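Local coordinates for protein probable dehydrogenase (Bordetella bronchiseptica, PDB 3MOI) that probably acts as an NAD(P)-dependent dehydrogenase of the GFO/IDH/MocA family, although its substrate is not established, at residues G171-L179 with R208-A216; Y233-W244 with K252-R260. All coordinates share one frame; numbering follows the deposited sequence.

Interaction 1: G171-L179 with R208-A216; sequences GGGIIYNQL and RPTEGNCAA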
ATOM      1  N   GLY A 171      13.724  -8.355 -21.801  1.00 39.24           N
ATOM      2  CA  GLY A 171      13.923  -7.247 -20.860  1.00 38.93           C
ATOM      3  C   GLY A 171      12.783  -6.278 -20.667  1.00 38.30           C
ATOM      4  O   GLY A 171      12.911  -5.259 -19.967  1.00 39.16           O
ATOM      5  N   GLY A 172      11.645  -6.580 -21.243  1.00 38.04           N
ATOM      6  CA  GLY A 172      10.527  -5.659 -21.149  1.00 37.83           C
ATOM      7  C   GLY A 172       9.761  -5.805 -19.850  1.00 36.89           C
ATOM      8  O   GLY A 172       9.941  -6.782 -19.104  1.00 37.44           O
ATOM      9  N   GLY A 173       8.895  -4.832 -19.613  1.00 35.58           N
ATOM     10  CA  GLY A 173       7.939  -4.883 -18.553  1.00 34.42           C
ATOM     11  C   GLY A 173       8.455  -4.371 -17.254  1.00 34.06           C
ATOM     12  O   GLY A 173       9.654  -4.039 -17.077  1.00 33.20           O
ATOM     13  N   ILE A 174       7.535  -4.349 -16.313  1.00 33.74           N
ATOM     14  CA  ILE A 174       7.757  -3.609 -15.131  1.00 34.14           C
ATOM     15  C   ILE A 174       8.770  -4.258 -14.195  1.00 35.33           C
ATOM     16  O   ILE A 174       9.300  -3.553 -13.341  1.00 36.87           O
ATOM     17  CB  ILE A 174       6.439  -3.284 -14.356  1.00 34.12           C
ATOM     18  CG1 ILE A 174       5.823  -4.518 -13.741  1.00 34.58           C
ATOM     19  CG2 ILE A 174       5.405  -2.579 -15.240  1.00 30.92           C
ATOM     20  CD1 ILE A 174       5.457  -4.282 -12.223  1.00 36.46           C
ATOM     21  N   ILE A 175       9.062  -5.552 -14.335  1.00 34.87           N
ATOM     22  CA  ILE A 175       9.955  -6.167 -13.402  1.00 35.57           C
ATOM     23  C   ILE A 175      11.372  -5.603 -13.520  1.00 35.39           C
ATOM     24  O   ILE A 175      12.115  -5.419 -12.509  1.00 35.45           O
ATOM     25  CB  ILE A 175      10.044  -7.713 -13.568  1.00 36.82           C
ATOM     26  CG1 ILE A 175       8.707  -8.430 -13.252  1.00 36.50           C
ATOM     27  CG2 ILE A 175      11.187  -8.311 -12.643  1.00 38.63           C
ATOM     28  CD1 ILE A 175       7.867  -7.812 -12.219  1.00 37.84           C
ATOM     29  N   TYR A 176      11.772  -5.338 -14.733  1.00 34.45           N
ATOM     30  CA  TYR A 176      13.119  -4.849 -14.956  1.00 34.56           C
ATOM     31  C   TYR A 176      13.226  -3.327 -15.163  1.00 33.75           C
ATOM     32  O   TYR A 176      14.311  -2.750 -15.093  1.00 33.35           O
ATOM     33  CB  TYR A 176      13.652  -5.519 -16.206  1.00 34.48           C
ATOM     34  CG  TYR A 176      13.832  -6.987 -16.116  1.00 34.28           C
ATOM     35  CD1 TYR A 176      14.768  -7.535 -15.216  1.00 34.75           C
ATOM     36  CD2 TYR A 176      13.141  -7.863 -16.987  1.00 31.96           C
ATOM     37  CE1 TYR A 176      14.969  -8.919 -15.149  1.00 32.70           C
ATOM     38  CE2 TYR A 176      13.310  -9.255 -16.904  1.00 29.13           C
ATOM     39  CZ  TYR A 176      14.246  -9.777 -16.008  1.00 31.10           C
ATOM     40  OH  TYR A 176      14.517 -11.143 -15.971  1.00 30.79           O
ATOM     41  N   ASN A 177      12.107  -2.688 -15.457  1.00 34.07           N
ATOM     42  CA  ASN A 177      12.117  -1.270 -15.902  1.00 33.79           C
ATOM     43  C   ASN A 177      11.462  -0.322 -14.885  1.00 33.52           C
ATOM     44  O   ASN A 177      11.498   0.908 -15.051  1.00 34.28           O
ATOM     45  CB  ASN A 177      11.440  -1.208 -17.270  1.00 32.64           C
ATOM     46  CG  ASN A 177      12.189  -2.066 -18.299  1.00 35.54           C
ATOM     47  OD1 ASN A 177      13.290  -1.723 -18.700  1.00 36.35           O
ATOM     48  ND2 ASN A 177      11.613  -3.211 -18.691  1.00 38.92           N
ATOM     49  N   GLN A 178      10.818  -0.884 -13.856  1.00 32.77           N
ATOM     50  CA  GLN A 178      10.122  -0.054 -12.864  1.00 31.97           C
ATOM     51  C   GLN A 178      10.400  -0.510 -11.398  1.00 31.68           C
ATOM     52  O   GLN A 178      10.835   0.256 -10.531  1.00 31.14           O
ATOM     53  CB  GLN A 178       8.644  -0.047 -13.187  1.00 32.00           C
ATOM     54  CG  GLN A 178       8.259   0.726 -14.493  1.00 31.83           C
ATOM     55  CD  GLN A 178       8.439   2.256 -14.307  1.00 32.32           C
ATOM     56  OE1 GLN A 178       9.525   2.812 -14.534  1.00 30.01           O
ATOM     57  NE2 GLN A 178       7.403   2.906 -13.828  1.00 26.86           N
ATOM     58  N   LEU A 179      10.179  -1.771 -11.122  1.00 31.63           N
ATOM     59  CA  LEU A 179      10.392  -2.280  -9.796  1.00 31.94           C
ATOM     60  C   LEU A 179      11.807  -1.926  -9.245  1.00 31.98           C
ATOM     61  O   LEU A 179      11.966  -1.647  -8.066  1.00 31.26           O
ATOM     62  CB  LEU A 179      10.182  -3.785  -9.846  1.00 32.14           C
ATOM     63  CG  LEU A 179       8.842  -4.324  -9.356  1.00 34.25           C
ATOM     64  CD1 LEU A 179       7.656  -3.376  -9.571  1.00 35.33           C
ATOM     65  CD2 LEU A 179       8.559  -5.757  -9.859  1.00 33.96           C
ATOM     66  N   ARG A 208      -0.218  -6.938 -24.980  1.00 42.59           N
ATOM     67  CA  ARG A 208       1.050  -6.380 -24.549  1.00 42.77           C
ATOM     68  C   ARG A 208       1.590  -7.245 -23.409  1.00 41.20           C
ATOM     69  O   ARG A 208       1.637  -6.806 -22.291  1.00 40.65           O
ATOM     70  CB  ARG A 208       0.879  -4.917 -24.096  1.00 43.31           C
ATOM     71  CG  ARG A 208       0.021  -4.043 -24.999  1.00 43.78           C
ATOM     72  CD  ARG A 208       0.277  -2.561 -24.740  1.00 46.50           C
ATOM     73  NE  ARG A 208       1.087  -2.013 -25.828  1.00 51.41           N
ATOM     74  CZ  ARG A 208       1.948  -1.010 -25.727  1.00 56.66           C
ATOM     75  NH1 ARG A 208       2.166  -0.381 -24.580  1.00 58.75           N
ATOM     76  NH2 ARG A 208       2.606  -0.628 -26.798  1.00 59.80           N
ATOM     77  N   PRO A 209       2.048  -8.456 -23.724  1.00 40.07           N
ATOM     78  CA  PRO A 209       2.108  -9.519 -22.739  1.00 39.81           C
ATOM     79  C   PRO A 209       3.383  -9.544 -21.944  1.00 38.41           C
ATOM     80  O   PRO A 209       4.117 -10.519 -21.971  1.00 39.15           O
ATOM     81  CB  PRO A 209       1.967 -10.789 -23.603  1.00 40.05           C
ATOM     82  CG  PRO A 209       2.557 -10.445 -24.871  1.00 40.18           C
ATOM     83  CD  PRO A 209       2.518  -8.922 -25.028  1.00 40.36           C
ATOM     84  N   THR A 210       3.638  -8.466 -21.228  1.00 36.36           N
ATOM     85  CA  THR A 210       4.701  -8.448 -20.299  1.00 34.93           C
ATOM     86  C   THR A 210       4.071  -8.050 -18.968  1.00 34.43           C
ATOM     87  O   THR A 210       2.918  -7.733 -18.903  1.00 34.42           O
ATOM     88  CB  THR A 210       5.818  -7.490 -20.723  1.00 35.17           C
ATOM     89  OG1 THR A 210       6.913  -7.599 -19.779  1.00 36.41           O
ATOM     90  CG2 THR A 210       5.326  -6.058 -20.780  1.00 33.74           C
ATOM     91  N   GLU A 211       4.843  -8.071 -17.897  1.00 33.39           N
ATOM     92  CA  GLU A 211       4.303  -7.788 -16.610  1.00 32.32           C
ATOM     93  C   GLU A 211       3.921  -6.322 -16.537  1.00 31.34           C
ATOM     94  O   GLU A 211       4.739  -5.460 -16.770  1.00 31.43           O
ATOM     95  CB  GLU A 211       5.324  -8.131 -15.521  1.00 32.17           C
ATOM     96  CG  GLU A 211       5.483  -9.620 -15.253  1.00 32.66           C
ATOM     97  CD  GLU A 211       6.385 -10.357 -16.220  1.00 34.59           C
ATOM     98  OE1 GLU A 211       7.185  -9.669 -16.890  1.00 34.24           O
ATOM     99  OE2 GLU A 211       6.274 -11.633 -16.329  1.00 39.06           O
ATOM    100  N   GLY A 212       2.677  -6.052 -16.212  1.00 30.74           N
ATOM    101  CA  GLY A 212       2.254  -4.718 -15.879  1.00 30.91           C
ATOM    102  C   GLY A 212       1.908  -4.412 -14.437  1.00 31.19           C
ATOM    103  O   GLY A 212       1.847  -3.234 -14.087  1.00 31.67           O
ATOM    104  N   ASN A 213       1.679  -5.423 -13.583  1.00 31.35           N
ATOM    105  CA  ASN A 213       1.519  -5.152 -12.134  1.00 30.60           C
ATOM    106  C   ASN A 213       2.173  -6.136 -11.210  1.00 31.24           C
ATOM    107  O   ASN A 213       2.333  -7.318 -11.502  1.00 32.85           O
ATOM    108  CB  ASN A 213       0.053  -5.058 -11.754  1.00 30.62           C
ATOM    109  CG  ASN A 213      -0.719  -6.387 -11.978  1.00 29.59           C
ATOM    110  OD1 ASN A 213      -0.756  -6.907 -13.063  1.00 34.06           O
ATOM    111  ND2 ASN A 213      -1.334  -6.890 -10.957  1.00 27.61           N
ATOM    112  N   CYS A 214       2.433  -5.687 -10.005  1.00 31.21           N
ATOM    113  CA  CYS A 214       3.077  -6.550  -9.066  1.00 30.79           C
ATOM    114  C   CYS A 214       2.722  -6.175  -7.693  1.00 30.30           C
ATOM    115  O   CYS A 214       2.750  -5.013  -7.384  1.00 30.31           O
ATOM    116  CB  CYS A 214       4.559  -6.368  -9.176  1.00 31.23           C
ATOM    117  SG  CYS A 214       5.517  -7.167  -7.859  1.00 35.87           S
ATOM    118  N   ALA A 215       2.482  -7.176  -6.851  1.00 29.65           N
ATOM    119  CA  ALA A 215       2.348  -6.960  -5.431  1.00 30.11           C
ATOM    120  C   ALA A 215       3.410  -7.790  -4.728  1.00 30.09           C
ATOM    121  O   ALA A 215       3.519  -8.998  -5.006  1.00 29.10           O
ATOM    122  CB  ALA A 215       0.864  -7.310  -4.908  1.00 27.28           C
ATOM    123  N   ALA A 216       4.169  -7.142  -3.836  1.00 30.26           N
ATOM    124  CA  ALA A 216       5.268  -7.816  -3.116  1.00 31.48           C
ATOM    125  C   ALA A 216       5.456  -7.376  -1.698  1.00 32.10           C
ATOM    126  O   ALA A 216       5.249  -6.215  -1.368  1.00 32.69           O
ATOM    127  CB  ALA A 216       6.652  -7.643  -3.867  1.00 30.12           C
TER
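I174 N donates to E211 O at 3.0 Å (N-H...O angle 167°), and this bond ties the start of the short helix 174-177 to the chain just ahead of strand 213-220, where G173 and E211 bring their CA atoms within 5.0 Å. I174 packs beside this bond: CG1 sits between the backbone N and carbonyl carbon (chi1 69°), which carries CD1 along the strand to C214 CB at 3.8 Å. Just past the helix, L179 reaches the same cysteine, its CD2 lying 3.9 Å from C214 SG. In the GFO/IDH/MocA C-terminal domain this is a short helix laid against the mixed sheet, at a point where G212 and N213 form a classic beta bulge opposite G202. T210 OG1 comes within 3.2 Å of G173 CA, a close fit beside a glycine with positive phi; its hydroxyl and E211 OE1 both bond to T168. The methylenes of E211 lie aslant I175, with CG 4.0 Å from I175 CG1, while OE2 forms a salt bridge with R203. N177 ND2 binds G171 O and G173 O, each at 2.7 Å, holding the end of the helix to the glycine run before it.

Interaction 2: Y233-W244 with K252-R260; sequences YDHFDSDEMHFW and KQPNHGGAR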
ATOM      1  N   TYR A 233      -1.182   0.029 -15.881  1.00 36.16           N
ATOM      2  CA  TYR A 233      -2.198  -0.152 -16.928  1.00 35.92           C
ATOM      3  C   TYR A 233      -2.934   1.146 -17.274  1.00 36.48           C
ATOM      4  O   TYR A 233      -3.901   1.129 -18.042  1.00 36.70           O
ATOM      5  CB  TYR A 233      -3.165  -1.268 -16.508  1.00 35.66           C
ATOM      6  CG  TYR A 233      -2.467  -2.623 -16.332  1.00 34.97           C
ATOM      7  CD1 TYR A 233      -1.945  -3.317 -17.427  1.00 32.28           C
ATOM      8  CD2 TYR A 233      -2.321  -3.201 -15.073  1.00 35.54           C
ATOM      9  CE1 TYR A 233      -1.292  -4.549 -17.271  1.00 33.72           C
ATOM     10  CE2 TYR A 233      -1.643  -4.439 -14.903  1.00 35.95           C
ATOM     11  CZ  TYR A 233      -1.136  -5.094 -16.007  1.00 35.59           C
ATOM     12  OH  TYR A 233      -0.502  -6.291 -15.855  1.00 35.98           O
ATOM     13  N   ASP A 234      -2.474   2.272 -16.726  1.00 36.42           N
ATOM     14  CA  ASP A 234      -3.064   3.575 -17.005  1.00 36.48           C
ATOM     15  C   ASP A 234      -4.491   3.695 -16.471  1.00 36.79           C
ATOM     16  O   ASP A 234      -5.374   4.346 -17.103  1.00 35.44           O
ATOM     17  CB  ASP A 234      -3.070   3.872 -18.507  1.00 36.49           C
ATOM     18  CG  ASP A 234      -3.311   5.353 -18.803  1.00 38.46           C
ATOM     19  OD1 ASP A 234      -3.346   5.709 -20.010  1.00 41.65           O
ATOM     20  OD2 ASP A 234      -3.478   6.149 -17.824  1.00 39.38           O
ATOM     21  N   HIS A 235      -4.724   3.077 -15.309  1.00 36.51           N
ATOM     22  CA  HIS A 235      -6.022   3.156 -14.664  1.00 36.42           C
ATOM     23  C   HIS A 235      -5.844   4.119 -13.513  1.00 36.72           C
ATOM     24  O   HIS A 235      -5.741   5.301 -13.744  1.00 37.22           O
ATOM     25  CB  HIS A 235      -6.469   1.792 -14.229  1.00 36.70           C
ATOM     26  CG  HIS A 235      -6.849   0.903 -15.362  1.00 37.32           C
ATOM     27  ND1 HIS A 235      -6.761  -0.474 -15.285  1.00 37.41           N
ATOM     28  CD2 HIS A 235      -7.318   1.189 -16.601  1.00 37.98           C
ATOM     29  CE1 HIS A 235      -7.177  -0.999 -16.429  1.00 39.09           C
ATOM     30  NE2 HIS A 235      -7.518  -0.013 -17.244  1.00 39.15           N
ATOM     31  N   PHE A 236      -5.783   3.666 -12.258  1.00 37.53           N
ATOM     32  CA  PHE A 236      -5.595   4.636 -11.167  1.00 36.21           C
ATOM     33  C   PHE A 236      -4.281   5.360 -11.443  1.00 36.16           C
ATOM     34  O   PHE A 236      -3.381   4.803 -12.093  1.00 34.70           O
ATOM     35  CB  PHE A 236      -5.591   3.985  -9.791  1.00 35.69           C
ATOM     36  CG  PHE A 236      -5.415   4.975  -8.667  1.00 35.48           C
ATOM     37  CD1 PHE A 236      -6.299   6.009  -8.502  1.00 35.61           C
ATOM     38  CD2 PHE A 236      -4.358   4.900  -7.819  1.00 36.12           C
ATOM     39  CE1 PHE A 236      -6.137   6.922  -7.487  1.00 35.13           C
ATOM     40  CE2 PHE A 236      -4.193   5.828  -6.815  1.00 36.93           C
ATOM     41  CZ  PHE A 236      -5.096   6.834  -6.653  1.00 34.73           C
ATOM     42  N   ASP A 237      -4.198   6.606 -10.980  1.00 36.60           N
ATOM     43  CA  ASP A 237      -2.971   7.373 -11.118  1.00 37.43           C
ATOM     44  C   ASP A 237      -2.639   7.948  -9.792  1.00 36.96           C
ATOM     45  O   ASP A 237      -3.341   8.839  -9.311  1.00 37.25           O
ATOM     46  CB  ASP A 237      -3.126   8.491 -12.135  1.00 37.88           C
ATOM     47  CG  ASP A 237      -1.917   9.421 -12.178  1.00 40.58           C
ATOM     48  OD1 ASP A 237      -0.954   9.233 -11.384  1.00 45.90           O
ATOM     49  OD2 ASP A 237      -1.933  10.367 -13.004  1.00 43.69           O
ATOM     50  N   SER A 238      -1.536   7.460  -9.229  1.00 36.62           N
ATOM     51  CA  SER A 238      -1.223   7.690  -7.828  1.00 36.57           C
ATOM     52  C   SER A 238      -0.588   9.041  -7.573  1.00 35.91           C
ATOM     53  O   SER A 238      -0.361   9.412  -6.435  1.00 35.29           O
ATOM     54  CB  SER A 238      -0.342   6.546  -7.236  1.00 37.07           C
ATOM     55  OG  SER A 238       0.641   6.062  -8.143  1.00 36.41           O
ATOM     56  N   ASP A 239      -0.313   9.812  -8.609  1.00 35.87           N
ATOM     57  CA  ASP A 239       0.122  11.172  -8.351  1.00 35.72           C
ATOM     58  C   ASP A 239      -1.002  11.962  -7.627  1.00 36.27           C
ATOM     59  O   ASP A 239      -0.737  12.935  -6.908  1.00 36.08           O
ATOM     60  CB  ASP A 239       0.589  11.831  -9.636  1.00 36.19           C
ATOM     61  CG  ASP A 239       1.816  11.108 -10.295  1.00 36.05           C
ATOM     62  OD1 ASP A 239       2.612  10.455  -9.574  1.00 34.77           O
ATOM     63  OD2 ASP A 239       1.968  11.240 -11.537  1.00 30.63           O
ATOM     64  N   GLU A 240      -2.255  11.501  -7.743  1.00 36.83           N
ATOM     65  CA  GLU A 240      -3.323  12.026  -6.895  1.00 36.58           C
ATOM     66  C   GLU A 240      -2.988  11.947  -5.409  1.00 36.27           C
ATOM     67  O   GLU A 240      -3.456  12.746  -4.631  1.00 36.81           O
ATOM     68  CB  GLU A 240      -4.633  11.300  -7.149  1.00 36.67           C
ATOM     69  CG  GLU A 240      -5.808  11.933  -6.396  1.00 37.88           C
ATOM     70  CD  GLU A 240      -7.160  11.435  -6.875  1.00 42.12           C
ATOM     71  OE1 GLU A 240      -7.216  10.789  -7.940  1.00 44.35           O
ATOM     72  OE2 GLU A 240      -8.177  11.661  -6.177  1.00 45.08           O
ATOM     73  N   MET A 241      -2.205  10.957  -4.987  1.00 36.23           N
ATOM     74  CA  MET A 241      -1.906  10.816  -3.565  1.00 34.87           C
ATOM     75  C   MET A 241      -0.559  11.416  -3.280  1.00 34.96           C
ATOM     76  O   MET A 241      -0.088  11.391  -2.150  1.00 33.89           O
ATOM     77  CB  MET A 241      -2.036   9.358  -3.125  1.00 35.07           C
ATOM     78  CG  MET A 241      -3.530   8.847  -3.019  1.00 35.14           C
ATOM     79  SD  MET A 241      -3.566   7.063  -2.789  1.00 32.26           S
ATOM     80  CE  MET A 241      -5.327   7.012  -2.921  1.00 38.20           C
ATOM     81  N   HIS A 242       0.047  12.017  -4.301  1.00 35.99           N
ATOM     82  CA  HIS A 242       1.277  12.774  -4.133  1.00 36.55           C
ATOM     83  C   HIS A 242       1.141  14.178  -4.775  1.00 38.18           C
ATOM     84  O   HIS A 242       1.815  14.511  -5.757  1.00 39.28           O
ATOM     85  CB  HIS A 242       2.429  11.995  -4.737  1.00 35.87           C
ATOM     86  CG  HIS A 242       3.768  12.508  -4.330  1.00 35.56           C
ATOM     87  ND1 HIS A 242       4.299  12.278  -3.079  1.00 33.98           N
ATOM     88  CD2 HIS A 242       4.662  13.282  -4.987  1.00 33.82           C
ATOM     89  CE1 HIS A 242       5.469  12.884  -2.983  1.00 32.30           C
ATOM     90  NE2 HIS A 242       5.717  13.487  -4.132  1.00 36.08           N
ATOM     91  N   PHE A 243       0.229  14.980  -4.227  1.00 39.83           N
ATOM     92  CA  PHE A 243       0.081  16.435  -4.530  1.00 40.11           C
ATOM     93  C   PHE A 243      -0.047  16.779  -6.008  1.00 40.55           C
ATOM     94  O   PHE A 243       0.193  17.931  -6.412  1.00 40.86           O
ATOM     95  CB  PHE A 243       1.249  17.189  -3.911  1.00 40.36           C
ATOM     96  CG  PHE A 243       1.612  16.700  -2.539  1.00 40.94           C
ATOM     97  CD1 PHE A 243       0.899  17.136  -1.428  1.00 39.14           C
ATOM     98  CD2 PHE A 243       2.645  15.753  -2.367  1.00 43.22           C
ATOM     99  CE1 PHE A 243       1.215  16.685  -0.155  1.00 41.73           C
ATOM    100  CE2 PHE A 243       2.974  15.266  -1.091  1.00 43.45           C
ATOM    101  CZ  PHE A 243       2.247  15.755   0.028  1.00 45.12           C
ATOM    102  N   TRP A 244      -0.457  15.787  -6.813  1.00 40.63           N
ATOM    103  CA  TRP A 244      -0.534  15.931  -8.275  1.00 40.23           C
ATOM    104  C   TRP A 244       0.778  16.498  -8.853  1.00 40.84           C
ATOM    105  O   TRP A 244       0.741  17.361  -9.728  1.00 41.71           O
ATOM    106  CB  TRP A 244      -1.762  16.780  -8.699  1.00 39.48           C
ATOM    107  CG  TRP A 244      -3.050  16.057  -8.665  1.00 36.77           C
ATOM    108  CD1 TRP A 244      -4.119  16.277  -7.805  1.00 36.78           C
ATOM    109  CD2 TRP A 244      -3.452  14.987  -9.522  1.00 34.42           C
ATOM    110  NE1 TRP A 244      -5.134  15.391  -8.082  1.00 32.78           N
ATOM    111  CE2 TRP A 244      -4.755  14.604  -9.141  1.00 33.87           C
ATOM    112  CE3 TRP A 244      -2.838  14.309 -10.576  1.00 34.07           C
ATOM    113  CZ2 TRP A 244      -5.431  13.556  -9.763  1.00 35.15           C
ATOM    114  CZ3 TRP A 244      -3.522  13.283 -11.207  1.00 34.53           C
ATOM    115  CH2 TRP A 244      -4.804  12.908 -10.790  1.00 33.81           C
ATOM    116  N   LYS A 252       1.404  17.856 -12.543  1.00 52.03           N
ATOM    117  CA  LYS A 252       0.750  16.921 -13.485  1.00 52.34           C
ATOM    118  C   LYS A 252      -0.705  17.268 -13.627  1.00 52.49           C
ATOM    119  O   LYS A 252      -1.331  17.794 -12.691  1.00 52.10           O
ATOM    120  CB  LYS A 252       0.817  15.431 -13.001  1.00 52.81           C
ATOM    121  CG  LYS A 252       0.970  14.358 -14.145  1.00 51.60           C
ATOM    122  CD  LYS A 252       0.181  13.077 -13.905  1.00 49.51           C
ATOM    123  CE  LYS A 252       0.692  11.855 -14.727  1.00 48.10           C
ATOM    124  NZ  LYS A 252       0.369  10.554 -13.980  1.00 44.05           N
ATOM    125  N   GLN A 253      -1.248  16.921 -14.790  1.00 52.55           N
ATOM    126  CA  GLN A 253      -2.654  17.150 -15.056  1.00 52.91           C
ATOM    127  C   GLN A 253      -3.309  15.783 -15.180  1.00 51.61           C
ATOM    128  O   GLN A 253      -2.772  14.867 -15.805  1.00 51.39           O
ATOM    129  CB  GLN A 253      -2.921  18.090 -16.284  1.00 53.79           C
ATOM    130  CG  GLN A 253      -1.970  17.898 -17.512  1.00 56.52           C
ATOM    131  CD  GLN A 253      -1.698  19.206 -18.310  1.00 60.19           C
ATOM    132  OE1 GLN A 253      -2.611  20.001 -18.580  1.00 62.00           O
ATOM    133  NE2 GLN A 253      -0.435  19.411 -18.696  1.00 60.43           N
ATOM    134  N   PRO A 254      -4.475  15.631 -14.560  1.00 49.73           N
ATOM    135  CA  PRO A 254      -5.119  14.363 -14.760  1.00 49.01           C
ATOM    136  C   PRO A 254      -5.314  14.032 -16.249  1.00 48.48           C
ATOM    137  O   PRO A 254      -5.770  14.882 -17.007  1.00 49.02           O
ATOM    138  CB  PRO A 254      -6.446  14.555 -14.033  1.00 49.04           C
ATOM    139  CG  PRO A 254      -6.138  15.569 -12.956  1.00 48.59           C
ATOM    140  CD  PRO A 254      -5.159  16.482 -13.570  1.00 49.09           C
ATOM    141  N   ASN A 255      -4.972  12.812 -16.652  1.00 47.95           N
ATOM    142  CA  ASN A 255      -5.178  12.326 -18.025  1.00 47.94           C
ATOM    143  C   ASN A 255      -5.355  10.775 -18.073  1.00 47.75           C
ATOM    144  O   ASN A 255      -4.659  10.048 -18.778  1.00 47.49           O
ATOM    145  CB  ASN A 255      -4.006  12.804 -18.916  1.00 48.05           C
ATOM    146  CG  ASN A 255      -4.318  12.730 -20.434  1.00 48.10           C
ATOM    147  OD1 ASN A 255      -5.370  13.161 -20.918  1.00 48.36           O
ATOM    148  ND2 ASN A 255      -3.380  12.177 -21.178  1.00 48.74           N
ATOM    149  N   HIS A 256      -6.331  10.273 -17.345  1.00 47.56           N
ATOM    150  CA  HIS A 256      -6.455   8.850 -17.150  1.00 47.52           C
ATOM    151  C   HIS A 256      -6.577   8.013 -18.438  1.00 47.84           C
ATOM    152  O   HIS A 256      -5.863   7.056 -18.666  1.00 46.83           O
ATOM    153  CB  HIS A 256      -7.590   8.604 -16.185  1.00 47.75           C
ATOM    154  CG  HIS A 256      -7.417   9.309 -14.871  1.00 47.08           C
ATOM    155  ND1 HIS A 256      -6.909   8.689 -13.758  1.00 48.09           N
ATOM    156  CD2 HIS A 256      -7.696  10.576 -14.494  1.00 47.37           C
ATOM    157  CE1 HIS A 256      -6.885   9.537 -12.747  1.00 46.07           C
ATOM    158  NE2 HIS A 256      -7.367  10.689 -13.165  1.00 45.97           N
ATOM    159  N   GLY A 257      -7.469   8.361 -19.319  1.00 49.63           N
ATOM    160  CA  GLY A 257      -7.391   7.745 -20.663  1.00 50.93           C
ATOM    161  C   GLY A 257      -5.958   7.779 -21.234  1.00 50.93           C
ATOM    162  O   GLY A 257      -5.443   6.793 -21.778  1.00 50.85           O
ATOM    163  N   GLY A 258      -5.331   8.934 -21.062  1.00 51.10           N
ATOM    164  CA  GLY A 258      -4.050   9.307 -21.671  1.00 51.25           C
ATOM    165  C   GLY A 258      -3.339   8.430 -22.675  1.00 51.07           C
ATOM    166  O   GLY A 258      -3.571   8.539 -23.872  1.00 51.33           O
ATOM    167  N   ALA A 259      -2.457   7.576 -22.170  1.00 50.56           N
ATOM    168  CA  ALA A 259      -1.500   6.902 -23.009  1.00 50.16           C
ATOM    169  C   ALA A 259      -2.160   5.840 -23.848  1.00 49.74           C
ATOM    170  O   ALA A 259      -1.701   5.551 -24.941  1.00 49.90           O
ATOM    171  CB  ALA A 259      -0.353   6.293 -22.133  1.00 50.05           C
ATOM    172  N   ARG A 260      -3.219   5.246 -23.320  1.00 50.33           N
ATOM    173  CA  ARG A 260      -4.014   4.269 -24.052  1.00 51.09           C
ATOM    174  C   ARG A 260      -4.832   4.922 -25.213  1.00 51.46           C
ATOM    175  O   ARG A 260      -4.959   4.329 -26.286  1.00 51.32           O
ATOM    176  CB  ARG A 260      -4.941   3.508 -23.087  1.00 50.96           C
ATOM    177  CG  ARG A 260      -5.763   2.413 -23.780  1.00 52.39           C
ATOM    178  CD  ARG A 260      -6.915   1.841 -22.918  1.00 55.20           C
ATOM    179  NE  ARG A 260      -6.410   0.884 -21.922  1.00 56.35           N
ATOM    180  CZ  ARG A 260      -5.986   1.199 -20.698  1.00 55.32           C
ATOM    181  NH1 ARG A 260      -6.040   2.467 -20.277  1.00 55.15           N
ATOM    182  NH2 ARG A 260      -5.546   0.229 -19.880  1.00 53.69           N
TER
HETATM  183  O   HOH W   1      -2.190   9.097 -17.834  1.00 36.49           O
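D234 turns its carboxylate into the start of helix 258-265, where OD1 accepts from A259 N at 3.0 Å and, more weakly, from R260 N. With CG anti to the backbone N (chi1 -164°) the carboxylate faces these amides, though the A259 bond, on the syn side of OD1, is bent (130°) and out of the carboxylate plane. D234 OD1 also lies 2.9 Å from G257 O, two acceptors in close fit without a hydrogen bond. A water between D234 OD2 and N255 O may bridge them. R260 NH2 bonds to Y233 O at 2.6 Å, in the plane of that carbonyl; the guanidinium and H235 ring planes are 6° apart, but NH2 meets the ring obliquely and this is no stack. Both R260 NH2 and H235 NE2 turn to D324 of the second subunit.

At the far end, K252 NZ is shared between D237 OD2 at 2.5 Å and D239 OD2 at 3.0 Å, meeting each carboxylate from above its plane. Two acids on one ammonium would be expected to favour its charged form. Both segments belong to the long connection from strand 225-231 of the mixed sheet to helix 258-265. Within it D237 makes an Asx turn, OD1 taking the N-H of D239, so the carboxylate that holds the lysine also shapes the backbone presenting D239.

W244 O accepts from K252 N, bringing the two segments together beside the tryptophan. P254 CG stands over one face of the indole, 3.8 Å from the centroid of the six-membered ring, as a CH-pi contact; E240 CA covers the opposite face. H256 NE2 approaches the indole edge, 4.1 Å from W244 CH2, and its CE1 rests against D237 CB. Further out, Y158 makes a cation-pi contact with R260.

How the interactions relate
Interaction 1 is buried throughout and interaction 2 only partly so, nearer the periphery, with their centres about 18 Å apart. They follow one another along the chain, strand 225-231 lying between them: 208-216 runs into the sheet, and 233-244 leaves it. They meet at Y233, whose OH packs against G212 CA and probably bonds to N213. The chemistry changes with place. Interaction 1 relies on one strong backbone bond and aliphatic packing between a short helix and the sheet, whereas interaction 2 uses carboxylates, a lysine, an arginine and aromatic faces to hold irregular loop. Both also touch the second subunit, interaction 1 through N213 and A215 on M147, interaction 2 through salt bridges too.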